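Local coordinates for StAR-related lipid transfer protein 5 (Homo sapiens, PDB 2R55) that probably binds cholesterol or other sterols and may take part in moving them, or other lipids, within the cell, at residues I106-T111 against V155-C160; L114-T119 against V135-V140. All coordinates share one frame; numbering follows the deposited sequence.

Contact 1 of 2, residues I106-T111 against V155-C160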
loop_
_atom_site.group_PDB
_atom_site.type_symbol
_atom_site.label_atom_id
_atom_site.label_comp_id
_atom_site.label_asym_id
_atom_site.label_seq_id
_atom_site.Cartn_x
_atom_site.Cartn_y
_atom_site.Cartn_z
ATOM N N ILE A 106 7.296 13.177 2.900
ATOM C CA ILE A 106 7.667 12.657 4.211
ATOM C C ILE A 106 7.537 13.841 5.166
ATOM O O ILE A 106 8.269 14.819 5.036
ATOM C CB ILE A 106 9.117 12.080 4.244
ATOM C CG1 ILE A 106 9.312 10.961 3.199
ATOM C CG2 ILE A 106 9.511 11.630 5.668
ATOM C CD1 ILE A 106 8.735 9.598 3.554
ATOM N N ILE A 107 6.602 13.749 6.109
ATOM C CA ILE A 107 6.281 14.862 7.006
ATOM C C ILE A 107 7.195 14.915 8.233
ATOM O O ILE A 107 8.012 15.820 8.357
ATOM C CB ILE A 107 4.783 14.843 7.404
ATOM C CG1 ILE A 107 3.933 15.354 6.236
ATOM C CG2 ILE A 107 4.523 15.675 8.657
ATOM C CD1 ILE A 107 2.555 14.761 6.193
ATOM N N GLN A 108 7.059 13.944 9.128
ATOM C CA GLN A 108 7.841 13.907 10.355
ATOM C C GLN A 108 8.616 12.591 10.369
ATOM O O GLN A 108 8.048 11.526 10.611
ATOM C CB GLN A 108 6.907 14.034 11.569
ATOM C CG GLN A 108 7.584 14.305 12.910
ATOM C CD GLN A 108 6.610 14.253 14.091
ATOM O OE1 GLN A 108 5.488 14.768 14.022
ATOM N NE2 GLN A 108 7.049 13.634 15.186
ATOM N N SER A 109 9.908 12.674 10.072
ATOM C CA SER A 109 10.792 11.513 10.001
ATOM C C SER A 109 11.209 11.103 11.420
ATOM O O SER A 109 12.220 11.579 11.934
ATOM C CB SER A 109 12.020 11.857 9.139
ATOM O OG SER A 109 12.479 10.750 8.384
ATOM N N ILE A 110 10.427 10.221 12.044
ATOM C CA ILE A 110 10.617 9.890 13.461
ATOM C C ILE A 110 11.902 9.099 13.713
ATOM O O ILE A 110 12.837 9.614 14.324
ATOM C CB ILE A 110 9.408 9.134 14.073
ATOM C CG1 ILE A 110 8.121 9.936 13.893
ATOM C CG2 ILE A 110 9.657 8.837 15.561
ATOM C CD1 ILE A 110 6.856 9.132 14.126
ATOM N N THR A 111 11.937 7.857 13.239
ATOM C CA THR A 111 13.090 6.986 13.436
ATOM C C THR A 111 13.844 6.805 12.121
ATOM O O THR A 111 13.428 7.310 11.075
ATOM C CB THR A 111 12.652 5.614 14.001
ATOM O OG1 THR A 111 11.922 5.814 15.215
ATOM C CG2 THR A 111 13.838 4.724 14.302
ATOM N N VAL A 155 -2.883 8.224 10.475
ATOM C CA VAL A 155 -2.651 8.959 11.716
ATOM C C VAL A 155 -2.956 10.446 11.517
ATOM O O VAL A 155 -2.642 11.027 10.472
ATOM C CB VAL A 155 -1.214 8.717 12.311
ATOM C CG1 VAL A 155 -0.111 9.204 11.372
ATOM C CG2 VAL A 155 -1.072 9.359 13.673
ATOM N N GLU A 156 -3.596 11.048 12.515
ATOM C CA GLU A 156 -3.806 12.486 12.523
ATOM C C GLU A 156 -2.512 13.196 12.892
ATOM O O GLU A 156 -1.873 12.868 13.886
ATOM C CB GLU A 156 -4.917 12.868 13.500
ATOM C CG GLU A 156 -6.326 12.518 13.032
ATOM C CD GLU A 156 -7.375 12.664 14.144
ATOM O OE1 GLU A 156 -7.336 13.661 14.909
ATOM O OE2 GLU A 156 -8.249 11.772 14.254
ATOM N N HIS A 157 -2.137 14.176 12.081
ATOM C CA HIS A 157 -0.944 14.971 12.319
ATOM C C HIS A 157 -1.244 16.458 12.137
ATOM O O HIS A 157 -1.568 16.895 11.034
ATOM C CB HIS A 157 0.166 14.540 11.363
ATOM C CG HIS A 157 1.520 15.062 11.726
ATOM N ND1 HIS A 157 1.785 16.405 11.889
ATOM C CD2 HIS A 157 2.693 14.420 11.928
ATOM C CE1 HIS A 157 3.059 16.565 12.199
ATOM N NE2 HIS A 157 3.634 15.377 12.224
ATOM N N PRO A 158 -1.119 17.239 13.225
ATOM C CA PRO A 158 -1.310 18.691 13.267
ATOM C C PRO A 158 -0.585 19.516 12.193
ATOM O O PRO A 158 -0.911 20.689 12.020
ATOM C CB PRO A 158 -0.775 19.066 14.651
ATOM C CG PRO A 158 -1.014 17.872 15.472
ATOM C CD PRO A 158 -0.794 16.700 14.558
ATOM N N LEU A 159 0.380 18.930 11.488
ATOM C CA LEU A 159 1.090 19.660 10.424
ATOM C C LEU A 159 0.619 19.227 9.038
ATOM O O LEU A 159 1.201 19.590 8.018
ATOM C CB LEU A 159 2.610 19.502 10.575
ATOM C CG LEU A 159 3.585 20.330 9.727
ATOM C CD1 LEU A 159 3.444 21.851 9.957
ATOM C CD2 LEU A 159 5.010 19.850 9.983
ATOM N N CYS A 160 -0.449 18.444 9.017
ATOM C CA CYS A 160 -1.036 17.995 7.772
ATOM C C CYS A 160 -2.555 17.774 7.912
ATOM O O CYS A 160 -3.024 16.641 7.996
ATOM C CB CYS A 160 -0.322 16.740 7.277
ATOM S SG CYS A 160 -0.781 16.335 5.592
#

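Contact 2 of 2, residues L114-T119 against V135-V140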
loop_
_atom_site.group_PDB
_atom_site.type_symbol
_atom_site.label_atom_id
_atom_site.label_comp_id
_atom_site.label_asym_id
_atom_site.label_seq_id
_atom_site.Cartn_x
_atom_site.Cartn_y
_atom_site.Cartn_z
ATOM N N LEU A 114 10.975 4.763 10.722
ATOM C CA LEU A 114 9.593 5.054 11.063
ATOM C C LEU A 114 9.274 6.526 10.777
ATOM O O LEU A 114 10.002 7.426 11.219
ATOM C CB LEU A 114 9.359 4.700 12.538
ATOM C CG LEU A 114 8.029 5.023 13.210
ATOM C CD1 LEU A 114 6.906 4.336 12.476
ATOM C CD2 LEU A 114 8.044 4.616 14.665
ATOM N N CYS A 115 8.194 6.770 10.035
ATOM C CA CYS A 115 7.893 8.119 9.559
ATOM C C CYS A 115 6.403 8.363 9.237
ATOM O O CYS A 115 5.617 7.425 9.075
ATOM C CB CYS A 115 8.745 8.442 8.329
ATOM S SG CYS A 115 8.137 7.649 6.828
ATOM N N VAL A 116 6.039 9.637 9.141
ATOM C CA VAL A 116 4.667 10.032 8.840
ATOM C C VAL A 116 4.596 10.666 7.445
ATOM O O VAL A 116 5.328 11.614 7.145
ATOM C CB VAL A 116 4.110 10.974 9.926
ATOM C CG1 VAL A 116 2.658 11.331 9.646
ATOM C CG2 VAL A 116 4.247 10.322 11.303
ATOM N N SER A 117 3.728 10.124 6.593
ATOM C CA SER A 117 3.704 10.508 5.190
ATOM C C SER A 117 2.333 10.969 4.706
ATOM O O SER A 117 1.302 10.534 5.221
ATOM C CB SER A 117 4.191 9.356 4.316
ATOM O OG SER A 117 3.216 8.334 4.230
ATOM N N ARG A 118 2.344 11.865 3.722
ATOM C CA ARG A 118 1.140 12.297 3.031
ATOM C C ARG A 118 1.212 11.767 1.610
ATOM O O ARG A 118 2.233 11.901 0.949
ATOM C CB ARG A 118 1.026 13.827 3.041
ATOM C CG ARG A 118 -0.126 14.398 2.203
ATOM C CD ARG A 118 -0.267 15.882 2.410
ATOM N NE ARG A 118 -0.638 16.550 1.170
ATOM C CZ ARG A 118 -1.878 16.891 0.832
ATOM N NH1 ARG A 118 -2.896 16.646 1.652
ATOM N NH2 ARG A 118 -2.101 17.492 -0.332
ATOM N N THR A 119 0.127 11.154 1.160
ATOM C CA THR A 119 0.042 10.581 -0.171
ATOM C C THR A 119 -1.169 11.171 -0.905
ATOM O O THR A 119 -2.279 11.187 -0.365
ATOM C CB THR A 119 -0.090 9.053 -0.084
ATOM O OG1 THR A 119 1.004 8.526 0.681
ATOM C CG2 THR A 119 -0.095 8.415 -1.470
ATOM N N VAL A 135 -2.821 10.369 5.312
ATOM C CA VAL A 135 -1.752 10.681 6.263
ATOM C C VAL A 135 -1.408 9.428 7.088
ATOM O O VAL A 135 -2.126 9.085 8.037
ATOM C CB VAL A 135 -2.135 11.891 7.177
ATOM C CG1 VAL A 135 -1.020 12.212 8.159
ATOM C CG2 VAL A 135 -2.468 13.146 6.330
ATOM N N ASP A 136 -0.321 8.740 6.720
ATOM C CA ASP A 136 0.000 7.437 7.328
ATOM C C ASP A 136 1.194 7.429 8.279
ATOM O O ASP A 136 2.200 8.116 8.059
ATOM C CB ASP A 136 0.273 6.360 6.259
ATOM C CG ASP A 136 -0.857 6.216 5.245
ATOM O OD1 ASP A 136 -2.048 6.157 5.649
ATOM O OD2 ASP A 136 -0.530 6.156 4.030
ATOM N N LEU A 137 1.077 6.622 9.328
ATOM C CA LEU A 137 2.239 6.167 10.072
ATOM C C LEU A 137 2.766 4.938 9.348
ATOM O O LEU A 137 2.094 3.909 9.306
ATOM C CB LEU A 137 1.864 5.821 11.504
ATOM C CG LEU A 137 3.009 5.544 12.474
ATOM C CD1 LEU A 137 3.957 6.730 12.571
ATOM C CD2 LEU A 137 2.422 5.224 13.826
ATOM N N VAL A 138 3.942 5.075 8.739
ATOM C CA VAL A 138 4.542 3.995 7.950
ATOM C C VAL A 138 5.876 3.542 8.533
ATOM O O VAL A 138 6.806 4.340 8.702
ATOM C CB VAL A 138 4.671 4.329 6.420
ATOM C CG1 VAL A 138 5.209 5.739 6.187
ATOM C CG2 VAL A 138 5.546 3.295 5.710
ATOM N N LEU A 139 5.932 2.248 8.846
ATOM C CA LEU A 139 7.088 1.609 9.444
ATOM C C LEU A 139 7.615 0.594 8.454
ATOM O O LEU A 139 6.849 -0.219 7.909
ATOM C CB LEU A 139 6.688 0.922 10.763
ATOM C CG LEU A 139 7.582 0.017 11.659
ATOM C CD1 LEU A 139 7.556 -1.443 11.254
ATOM C CD2 LEU A 139 9.035 0.501 11.851
ATOM N N VAL A 140 8.923 0.667 8.212
ATOM C CA VAL A 140 9.644 -0.352 7.476
ATOM C C VAL A 140 10.206 -1.341 8.490
ATOM O O VAL A 140 10.841 -0.951 9.467
ATOM C CB VAL A 140 10.807 0.260 6.665
ATOM C CG1 VAL A 140 11.665 -0.836 6.048
ATOM C CG2 VAL A 140 10.279 1.210 5.587
#

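Contact 1 of 2, residues I106-T111 against V155-C160
His157 holds the loop 155-160 to the strand 103-109 through a polar bond at one corner of its ring and a methyl group over one face. The polar bond runs from NE2 of His157 to OE1 of Gln108, 2.7 Å away. It is bent, with an N-H...O angle of 132°, since OE1 lies well out of the ring plane; the amide stands steeply to the imidazole, their planes 80° apart. Gln108 reaches the ring with an extended chain, CG anti to the backbone N (chi1 -168°). At the other ring nitrogen, ND1 accepts the backbone N-H of Leu159 at 2.9 Å, almost in the ring plane. Both nitrogens being engaged, the rotation of the ring is fixed: ND1 accepts and NE2 donates, to the amide oxygen of Gln108.

The apolar contacts belong to Ile107. Its CG2 makes a CH-pi contact 3.9 Å from the centroid of the His157 ring, while CD1, on the other branch, lies 3.7 Å from CB of Cys160. This branched side chain can thus serve two neighbours at once, and CG2 also comes within 4.4 Å of CD2 of Leu159. Were His157 an alanine, OE1 of Gln108 and the N-H of Leu159 would probably lose these mates, and CG2 of Ile107 the ring face it lies on.

Two local motifs frame the contact: a type I beta turn from His157 to Cys160, closed by Cys160 N to His157 O, and a classic beta bulge, in which Ile107 and Gln108 both face Val116 and both direct their side chains to the loop.

Contact 2 of 2, residues L114-T119 against V135-V140
The antiparallel beta hairpin of strands 114-120 and 132-142, part of the curved sheet of the START domain, brings Cys115 opposite Val138 and Ser117 opposite Asp136 as hydrogen-bonded pairs. Each pair closes two backbone bonds; Val138 N to Cys115 O, at 2.9 Å, is nearly straight (170°). Between them Val116 faces Leu137 in a non-hydrogen-bonded pair, and Val116 CA sends a CA-H...O contact to Asp136 O at 3.2 Å.

On the face bearing Leu114, Val116 and Leu137, CD1 of Leu137 lies 3.8 Å from CD1 of Leu114 and equally near CG2 of Val116. Leucine suits this place because the long side chain carries a single methyl, CD1, into reach of both; helix 21-40 packs on the same face, with Ser28 against Leu114, Leu137 and Leu139.

The other face is mixed. SG of Cys115 rests 3.6 Å from CG1 of Val138, and the small OG of Ser117 sits 3.8 Å from that same methyl. SG stands between the backbone N and the carbonyl carbon (chi1 77°), which tips it toward Val138. The buried carboxylate of Asp136 receives a hydrogen bond from Asn171.

Backbone bonding therefore fixes the register, apolar branches meet on the face of Leu114, Val116 and Leu137, and the other face buries a carboxylate that, if charged, would depend on partners such as Asn171.

In the fold
The two contacts, whose centres lie about 7 Å apart, share one edge of the START sheet: contact 2 pairs strands 114-120 and 132-142, and contact 1 bridges the next strand, 103-109, to the loop leaving strand 148-154. Ile107 N probably bonds to Val116 O at 2.7 Å, and Val155 N to Val135 O at 2.7 Å, so the hairpin links both partners of contact 1. His157 touches Val116 and Val135, while Cys160 packs on Arg118, itself salt-bridged to Glu105 and Asp133. Contact 2 is buried and contact 1 near the surface. As in other START domains, the lipid is probably enclosed between such a sheet and the helices.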